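Local coordinates for exotoxin type A (Streptococcus pyogenes phage T12, PDB 1FNU), which probably acts as a secreted superantigen toxin of the staphylococcal and streptococcal exotoxin family, known as the scarlet fever toxin, at residues A[120-125]-A[215-220]. Sequence-based numbering, arbitrary orientation.
Sequences KVSIDG and EVYLTT
K120 to I123 pair with E215 to L218 as neighbouring parallel strands in the mixed sheet of the C-terminal domain, the axes of the two short segments 14° apart. A ladder of four backbone hydrogen bonds joins them: V216 N to K120 O, S122 N to V216 O, L218 N to S122 O, and D124 N to L218 O. On one face V121 and V216 lie side by side, V121 CG2 resting 3.8 Å from V216 CB, while V121 CG1 reaches L218 CD1 at 4.3 Å. This is the parallel pairing of a beta-grasp fold: strand 110-123 turns back into 126-135, and strand 212-219 returns on its other side after a long link that includes helix 142-157. The opposite face is more polar. There S122 OG sits obliquely to the Y217 ring, 3.8 Å from CE2, and Y217 OH donates to E215 OE1 from above the carboxylate plane. Where strand 110-123 ends, D124 has CG anti to its carbonyl carbon (chi1 -63°), which carries the carboxylate across to T220. Both oxygens are gripped on their syn sides, D124 OD1 by T220 N at 2.9 Å and D124 OD2 by T220 OG1 at 2.7 Å. A water accepts from G125 N and donates a longer bond to L218 O.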
loop_
_atom_site.group_PDB
_atom_site.type_symbol
_atom_site.label_atom_id
_atom_site.label_comp_id
_atom_site.label_asym_id
_atom_site.label_seq_id
_atom_site.Cartn_x
_atom_site.Cartn_y
_atom_site.Cartn_z
ATOM N N LYS A 120 11.208 8.469 -38.358
ATOM C CA LYS A 120 10.371 9.332 -39.164
ATOM C C LYS A 120 9.262 9.996 -38.399
ATOM O O LYS A 120 8.316 9.332 -38.009
ATOM C CB LYS A 120 9.753 8.557 -40.318
ATOM C CG LYS A 120 10.690 8.387 -41.555
ATOM C CD LYS A 120 9.955 7.589 -42.654
ATOM C CE LYS A 120 10.900 6.735 -43.529
ATOM N NZ LYS A 120 10.154 5.485 -44.044
ATOM N N VAL A 121 9.357 11.311 -38.224
ATOM C CA VAL A 121 8.313 12.019 -37.524
ATOM C C VAL A 121 7.424 12.870 -38.427
ATOM O O VAL A 121 7.924 13.665 -39.231
ATOM C CB VAL A 121 8.894 12.957 -36.431
ATOM C CG1 VAL A 121 7.743 13.625 -35.666
ATOM C CG2 VAL A 121 9.794 12.180 -35.448
ATOM N N SER A 122 6.102 12.682 -38.295
ATOM C CA SER A 122 5.091 13.477 -39.001
ATOM C C SER A 122 4.405 14.293 -37.929
ATOM O O SER A 122 4.257 13.826 -36.809
ATOM C CB SER A 122 3.992 12.635 -39.634
ATOM O OG SER A 122 4.524 11.800 -40.625
ATOM N N ILE A 123 3.987 15.511 -38.261
ATOM C CA ILE A 123 3.261 16.370 -37.305
ATOM C C ILE A 123 2.142 16.964 -38.120
ATOM O O ILE A 123 2.391 17.646 -39.092
ATOM C CB ILE A 123 4.053 17.559 -36.827
ATOM C CG1 ILE A 123 5.393 17.124 -36.284
ATOM C CG2 ILE A 123 3.231 18.318 -35.792
ATOM C CD1 ILE A 123 6.160 18.251 -35.837
ATOM N N ASP A 124 0.920 16.742 -37.682
ATOM C CA ASP A 124 -0.232 17.205 -38.392
ATOM C C ASP A 124 -0.152 16.796 -39.883
ATOM O O ASP A 124 -0.477 17.591 -40.770
ATOM C CB ASP A 124 -0.372 18.720 -38.243
ATOM C CG ASP A 124 -0.601 19.154 -36.780
ATOM O OD1 ASP A 124 -1.405 18.511 -36.075
ATOM O OD2 ASP A 124 0.045 20.143 -36.365
ATOM N N GLY A 125 0.291 15.578 -40.178
ATOM C CA GLY A 125 0.293 15.182 -41.571
ATOM C C GLY A 125 1.543 15.449 -42.361
ATOM O O GLY A 125 1.713 14.818 -43.395
ATOM N N GLU A 215 8.231 4.939 -36.866
ATOM C CA GLU A 215 7.478 6.051 -37.393
ATOM C C GLU A 215 6.696 6.739 -36.270
ATOM O O GLU A 215 5.978 6.083 -35.492
ATOM C CB GLU A 215 6.500 5.517 -38.423
ATOM C CG GLU A 215 7.071 5.567 -39.835
ATOM C CD GLU A 215 6.210 4.831 -40.776
ATOM O OE1 GLU A 215 4.980 4.786 -40.553
ATOM O OE2 GLU A 215 6.772 4.298 -41.765
ATOM N N VAL A 216 6.847 8.058 -36.197
ATOM C CA VAL A 216 6.148 8.855 -35.202
ATOM C C VAL A 216 5.111 9.839 -35.764
ATOM O O VAL A 216 5.481 10.697 -36.573
ATOM C CB VAL A 216 7.144 9.668 -34.367
ATOM C CG1 VAL A 216 6.389 10.620 -33.506
ATOM C CG2 VAL A 216 7.965 8.752 -33.496
ATOM N N TYR A 217 3.858 9.759 -35.258
ATOM C CA TYR A 217 2.718 10.648 -35.661
ATOM C C TYR A 217 2.140 11.555 -34.551
ATOM O O TYR A 217 1.504 11.067 -33.604
ATOM C CB TYR A 217 1.567 9.819 -36.215
ATOM C CG TYR A 217 1.943 9.013 -37.422
ATOM C CD1 TYR A 217 2.511 7.727 -37.286
ATOM C CD2 TYR A 217 1.820 9.561 -38.715
ATOM C CE1 TYR A 217 2.952 7.016 -38.414
ATOM C CE2 TYR A 217 2.259 8.862 -39.841
ATOM C CZ TYR A 217 2.831 7.596 -39.680
ATOM O OH TYR A 217 3.381 6.947 -40.768
ATOM N N LEU A 218 2.289 12.858 -34.700
ATOM C CA LEU A 218 1.821 13.824 -33.703
ATOM C C LEU A 218 0.837 14.853 -34.276
ATOM O O LEU A 218 0.916 15.197 -35.481
ATOM C CB LEU A 218 3.011 14.604 -33.155
ATOM C CG LEU A 218 4.234 13.901 -32.593
ATOM C CD1 LEU A 218 5.351 14.957 -32.363
ATOM C CD2 LEU A 218 3.869 13.160 -31.249
ATOM N N THR A 219 -0.086 15.344 -33.439
ATOM C CA THR A 219 -1.025 16.387 -33.865
ATOM C C THR A 219 -0.899 17.429 -32.772
ATOM O O THR A 219 -0.482 17.123 -31.649
ATOM C CB THR A 219 -2.528 15.942 -33.984
ATOM O OG1 THR A 219 -3.045 15.596 -32.701
ATOM C CG2 THR A 219 -2.695 14.760 -34.892
ATOM N N THR A 220 -1.178 18.663 -33.152
ATOM C CA THR A 220 -1.150 19.820 -32.276
ATOM C C THR A 220 -2.668 20.099 -32.109
ATOM O O THR A 220 -3.448 19.513 -32.866
ATOM C CB THR A 220 -0.340 21.025 -32.942
ATOM O OG1 THR A 220 -0.918 21.444 -34.198
ATOM C CG2 THR A 220 1.074 20.597 -33.234
HETATM O O HOH W 1 0.842 13.565 -38.306
#